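Local coordinates for protein BB0689 (PDB 4D53) that is an outer surface lipoprotein of the Lyme disease spirochaete and a member of the bacterial CAP superfamily, its precise function not firmly established, at residues A[23-34]-A[104-113]. Sequence-based numbering, arbitrary orientation.
Sequences LRKKLNLNHLEI and ALINTDTDKI
Glu33 and Ile34 pair in parallel with Lys112 and Ile113 through two backbone bonds, Glu33 N to Asp111 O and Ile113 N to Glu33 O (both 3.0 Å). Arg24 joins the loops that precede them. A bend at chi3 (62°) brings the edge of its guanidinium to three carbonyl oxygens, all close to its plane: NH1 and NH2 grip Asn107 O end-on (2.9 and 2.8 Å), NH1 also reaches Leu105 O from above that carbonyl's plane, and NE with NH2 holds Asn30 O side-on. Arginine suits the place because its N-H groups point outward in one plane; five bonds fix the buried group's rotation. Leu32 CD1 and Leu29 CB lie over opposite faces, each displaced toward the rim. Asn30 ND2 donates to Thr110 O (2.8 Å), which lies in the amide plane. Branched methyl ends let Leu27 CD1 and Leu29 CD1 pack closely on CG2 and CB of beta-branched Ile106 (3.7 and 3.6 Å), and Leu32 crosses Ile113 at about a right angle. On the exposed side, Glu33 OE1 meets Lys112 NZ in a weakly bonded salt bridge. A Schellman motif at Asn28 ends helix 10-26, and a classic bulge at Asp111 and Lys112 opposite Gly132 starts strand 112-119, beside edge strand 33-34 of the CAP alpha-beta-alpha sandwich.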
loop_
_atom_site.group_PDB
_atom_site.type_symbol
_atom_site.label_atom_id
_atom_site.label_comp_id
_atom_site.label_asym_id
_atom_site.label_seq_id
_atom_site.Cartn_x
_atom_site.Cartn_y
_atom_site.Cartn_z
ATOM N N LEU A 23 -6.370 -6.603 -12.682
ATOM C CA LEU A 23 -5.259 -7.536 -12.762
ATOM C C LEU A 23 -5.557 -8.829 -12.055
ATOM O O LEU A 23 -5.395 -9.930 -12.649
ATOM C CB LEU A 23 -3.933 -6.935 -12.249
ATOM C CG LEU A 23 -2.781 -7.907 -11.946
ATOM C CD1 LEU A 23 -2.172 -8.329 -13.282
ATOM C CD2 LEU A 23 -1.746 -7.157 -11.120
ATOM N N ARG A 24 -6.032 -8.774 -10.812
ATOM C CA ARG A 24 -6.265 -10.026 -10.089
ATOM C C ARG A 24 -7.439 -10.839 -10.721
ATOM O O ARG A 24 -7.397 -12.081 -10.747
ATOM C CB ARG A 24 -6.488 -9.761 -8.629
ATOM C CG ARG A 24 -5.245 -9.218 -7.891
ATOM C CD ARG A 24 -5.592 -8.803 -6.482
ATOM N NE ARG A 24 -6.063 -9.927 -5.688
ATOM C CZ ARG A 24 -5.299 -10.810 -5.120
ATOM N NH1 ARG A 24 -3.981 -10.683 -5.212
ATOM N NH2 ARG A 24 -5.829 -11.893 -4.466
ATOM N N LYS A 25 -8.442 -10.138 -11.186
ATOM C CA LYS A 25 -9.569 -10.759 -11.807
ATOM C C LYS A 25 -9.171 -11.525 -13.088
ATOM O O LYS A 25 -9.566 -12.674 -13.293
ATOM C CB LYS A 25 -10.613 -9.718 -12.102
ATOM C CG LYS A 25 -11.822 -10.337 -12.795
ATOM C CD LYS A 25 -12.890 -9.330 -13.031
ATOM C CE LYS A 25 -14.169 -10.103 -13.334
ATOM N NZ LYS A 25 -15.269 -9.199 -13.723
ATOM N N LYS A 26 -8.296 -10.929 -13.896
ATOM C CA LYS A 26 -7.801 -11.574 -15.095
ATOM C C LYS A 26 -6.976 -12.794 -14.778
ATOM O O LYS A 26 -6.890 -13.685 -15.619
ATOM C CB LYS A 26 -7.013 -10.587 -15.997
ATOM C CG LYS A 26 -7.851 -9.520 -16.717
ATOM C CD LYS A 26 -9.334 -9.855 -16.855
ATOM C CE LYS A 26 -10.216 -8.724 -17.411
ATOM N NZ LYS A 26 -9.448 -7.675 -18.153
ATOM N N LEU A 27 -6.366 -12.880 -13.633
ATOM C CA LEU A 27 -5.674 -14.068 -13.248
ATOM C C LEU A 27 -6.564 -15.082 -12.441
ATOM O O LEU A 27 -6.035 -16.063 -11.904
ATOM C CB LEU A 27 -4.411 -13.782 -12.452
ATOM C CG LEU A 27 -3.340 -13.095 -13.350
ATOM C CD1 LEU A 27 -2.308 -12.551 -12.388
ATOM C CD2 LEU A 27 -2.703 -14.157 -14.240
ATOM N N ASN A 28 -7.835 -14.772 -12.325
ATOM C CA ASN A 28 -8.770 -15.581 -11.467
ATOM C C ASN A 28 -8.293 -15.760 -10.078
ATOM O O ASN A 28 -8.508 -16.777 -9.407
ATOM C CB ASN A 28 -9.085 -16.929 -12.149
ATOM C CG ASN A 28 -10.496 -17.402 -11.865
ATOM O OD1 ASN A 28 -11.366 -16.647 -11.432
ATOM N ND2 ASN A 28 -10.733 -18.641 -12.137
ATOM N N LEU A 29 -7.722 -14.668 -9.526
ATOM C CA LEU A 29 -7.326 -14.686 -8.179
ATOM C C LEU A 29 -8.470 -14.187 -7.297
ATOM O O LEU A 29 -9.457 -13.606 -7.737
ATOM C CB LEU A 29 -6.119 -13.726 -7.982
ATOM C CG LEU A 29 -4.880 -14.143 -8.755
ATOM C CD1 LEU A 29 -3.791 -13.068 -8.723
ATOM C CD2 LEU A 29 -4.289 -15.474 -8.318
ATOM N N ASN A 30 -8.279 -14.305 -6.018
ATOM C CA ASN A 30 -9.374 -13.874 -5.111
ATOM C C ASN A 30 -9.559 -12.358 -5.004
ATOM O O ASN A 30 -8.599 -11.574 -5.056
ATOM C CB ASN A 30 -9.182 -14.521 -3.718
ATOM C CG ASN A 30 -7.829 -14.158 -3.070
ATOM O OD1 ASN A 30 -6.782 -14.505 -3.604
ATOM N ND2 ASN A 30 -7.859 -13.512 -1.899
ATOM N N HIS A 31 -10.809 -11.976 -4.836
ATOM C CA HIS A 31 -11.200 -10.570 -4.729
ATOM C C HIS A 31 -10.864 -10.015 -3.357
ATOM O O HIS A 31 -11.292 -10.528 -2.306
ATOM C CB HIS A 31 -12.657 -10.400 -5.008
ATOM C CG HIS A 31 -13.101 -8.974 -5.004
ATOM N ND1 HIS A 31 -13.814 -8.446 -3.950
ATOM C CD2 HIS A 31 -12.927 -7.971 -5.889
ATOM C CE1 HIS A 31 -14.080 -7.176 -4.191
ATOM N NE2 HIS A 31 -13.571 -6.867 -5.371
ATOM N N LEU A 32 -10.075 -8.951 -3.378
ATOM C CA LEU A 32 -9.701 -8.260 -2.169
ATOM C C LEU A 32 -10.725 -7.159 -1.814
ATOM O O LEU A 32 -11.175 -6.404 -2.708
ATOM C CB LEU A 32 -8.312 -7.627 -2.349
ATOM C CG LEU A 32 -7.177 -8.600 -2.653
ATOM C CD1 LEU A 32 -5.908 -7.822 -2.990
ATOM C CD2 LEU A 32 -6.978 -9.549 -1.494
ATOM N N GLU A 33 -11.071 -7.043 -0.525
ATOM C CA GLU A 33 -12.016 -5.977 -0.090
ATOM C C GLU A 33 -11.209 -4.882 0.573
ATOM O O GLU A 33 -10.288 -5.168 1.322
ATOM C CB GLU A 33 -12.988 -6.551 0.951
ATOM C CG GLU A 33 -13.952 -7.505 0.235
ATOM C CD GLU A 33 -14.998 -8.164 1.138
ATOM O OE1 GLU A 33 -15.088 -7.846 2.362
ATOM O OE2 GLU A 33 -15.746 -8.999 0.573
ATOM N N ILE A 34 -11.550 -3.670 0.277
ATOM C CA ILE A 34 -10.842 -2.501 0.914
ATOM C C ILE A 34 -11.109 -2.464 2.380
ATOM O O ILE A 34 -12.275 -2.651 2.786
ATOM C CB ILE A 34 -11.277 -1.208 0.268
ATOM C CG1 ILE A 34 -10.903 -1.220 -1.206
ATOM C CG2 ILE A 34 -10.578 -0.015 0.959
ATOM C CD1 ILE A 34 -11.660 -0.201 -2.036
ATOM N N ALA A 104 3.408 -9.954 -4.106
ATOM C CA ALA A 104 2.344 -9.323 -3.326
ATOM C C ALA A 104 1.128 -9.012 -4.111
ATOM O O ALA A 104 -0.020 -9.299 -3.654
ATOM C CB ALA A 104 2.923 -8.076 -2.607
ATOM N N LEU A 105 1.269 -8.404 -5.295
ATOM C CA LEU A 105 0.106 -8.049 -6.085
ATOM C C LEU A 105 -0.753 -9.237 -6.485
ATOM O O LEU A 105 -1.970 -9.109 -6.600
ATOM C CB LEU A 105 0.501 -7.353 -7.365
ATOM C CG LEU A 105 1.067 -5.957 -7.312
ATOM C CD1 LEU A 105 1.529 -5.497 -8.722
ATOM C CD2 LEU A 105 -0.031 -5.012 -6.810
ATOM N N ILE A 106 -0.139 -10.371 -6.712
ATOM C CA ILE A 106 -0.908 -11.542 -7.154
ATOM C C ILE A 106 -1.051 -12.627 -6.034
ATOM O O ILE A 106 -1.299 -13.791 -6.359
ATOM C CB ILE A 106 -0.306 -12.151 -8.479
ATOM C CG1 ILE A 106 1.068 -12.739 -8.247
ATOM C CG2 ILE A 106 -0.355 -11.117 -9.563
ATOM C CD1 ILE A 106 1.564 -13.614 -9.425
ATOM N N ASN A 107 -0.858 -12.251 -4.780
ATOM C CA ASN A 107 -0.947 -13.183 -3.658
ATOM C C ASN A 107 -2.382 -13.767 -3.482
ATOM O O ASN A 107 -3.377 -13.117 -3.784
ATOM C CB ASN A 107 -0.387 -12.608 -2.398
ATOM C CG ASN A 107 -1.375 -11.789 -1.627
ATOM O OD1 ASN A 107 -1.571 -10.558 -1.808
ATOM N ND2 ASN A 107 -2.132 -12.515 -0.825
ATOM N N THR A 108 -2.428 -14.996 -2.976
ATOM C CA THR A 108 -3.712 -15.660 -2.626
ATOM C C THR A 108 -3.867 -15.832 -1.158
ATOM O O THR A 108 -4.803 -16.498 -0.734
ATOM C CB THR A 108 -3.795 -17.105 -3.221
ATOM O OG1 THR A 108 -2.695 -17.896 -2.771
ATOM C CG2 THR A 108 -3.843 -17.037 -4.617
ATOM N N ASP A 109 -2.980 -15.251 -0.354
ATOM C CA ASP A 109 -2.951 -15.431 1.059
ATOM C C ASP A 109 -3.843 -14.432 1.805
ATOM O O ASP A 109 -3.964 -14.569 3.001
ATOM C CB ASP A 109 -1.589 -15.174 1.687
ATOM C CG ASP A 109 -0.530 -16.113 1.301
ATOM O OD1 ASP A 109 -0.835 -17.179 0.663
ATOM O OD2 ASP A 109 0.629 -15.689 1.662
ATOM N N THR A 110 -4.243 -13.327 1.172
ATOM C CA THR A 110 -4.818 -12.175 1.917
ATOM C C THR A 110 -6.202 -11.967 1.330
ATOM O O THR A 110 -6.415 -12.314 0.180
ATOM C CB THR A 110 -3.952 -10.873 1.790
ATOM O OG1 THR A 110 -3.833 -10.561 0.394
ATOM C CG2 THR A 110 -2.619 -11.021 2.455
ATOM N N ASP A 111 -7.163 -11.411 2.098
ATOM C CA ASP A 111 -8.435 -11.048 1.560
ATOM C C ASP A 111 -8.787 -9.596 1.647
ATOM O O ASP A 111 -9.826 -9.177 1.139
ATOM C CB ASP A 111 -9.606 -11.919 2.122
ATOM C CG ASP A 111 -9.746 -11.856 3.616
ATOM O OD1 ASP A 111 -8.937 -11.237 4.305
ATOM O OD2 ASP A 111 -10.704 -12.478 4.113
ATOM N N LYS A 112 -7.930 -8.809 2.287
ATOM C CA LYS A 112 -8.165 -7.376 2.477
ATOM C C LYS A 112 -6.970 -6.576 1.885
ATOM O O LYS A 112 -5.859 -7.021 1.959
ATOM C CB LYS A 112 -8.226 -7.054 3.974
ATOM C CG LYS A 112 -9.325 -7.823 4.732
ATOM C CD LYS A 112 -10.714 -7.566 4.228
ATOM C CE LYS A 112 -11.753 -8.470 4.931
ATOM N NZ LYS A 112 -13.054 -7.944 4.497
ATOM N N ILE A 113 -7.264 -5.376 1.412
ATOM C CA ILE A 113 -6.278 -4.423 0.915
ATOM C C ILE A 113 -6.598 -3.030 1.482
ATOM O O ILE A 113 -7.783 -2.639 1.679
ATOM C CB ILE A 113 -6.278 -4.374 -0.630
ATOM C CG1 ILE A 113 -5.087 -3.631 -1.207
ATOM C CG2 ILE A 113 -7.565 -3.840 -1.215
ATOM C CD1 ILE A 113 -5.005 -3.682 -2.717
#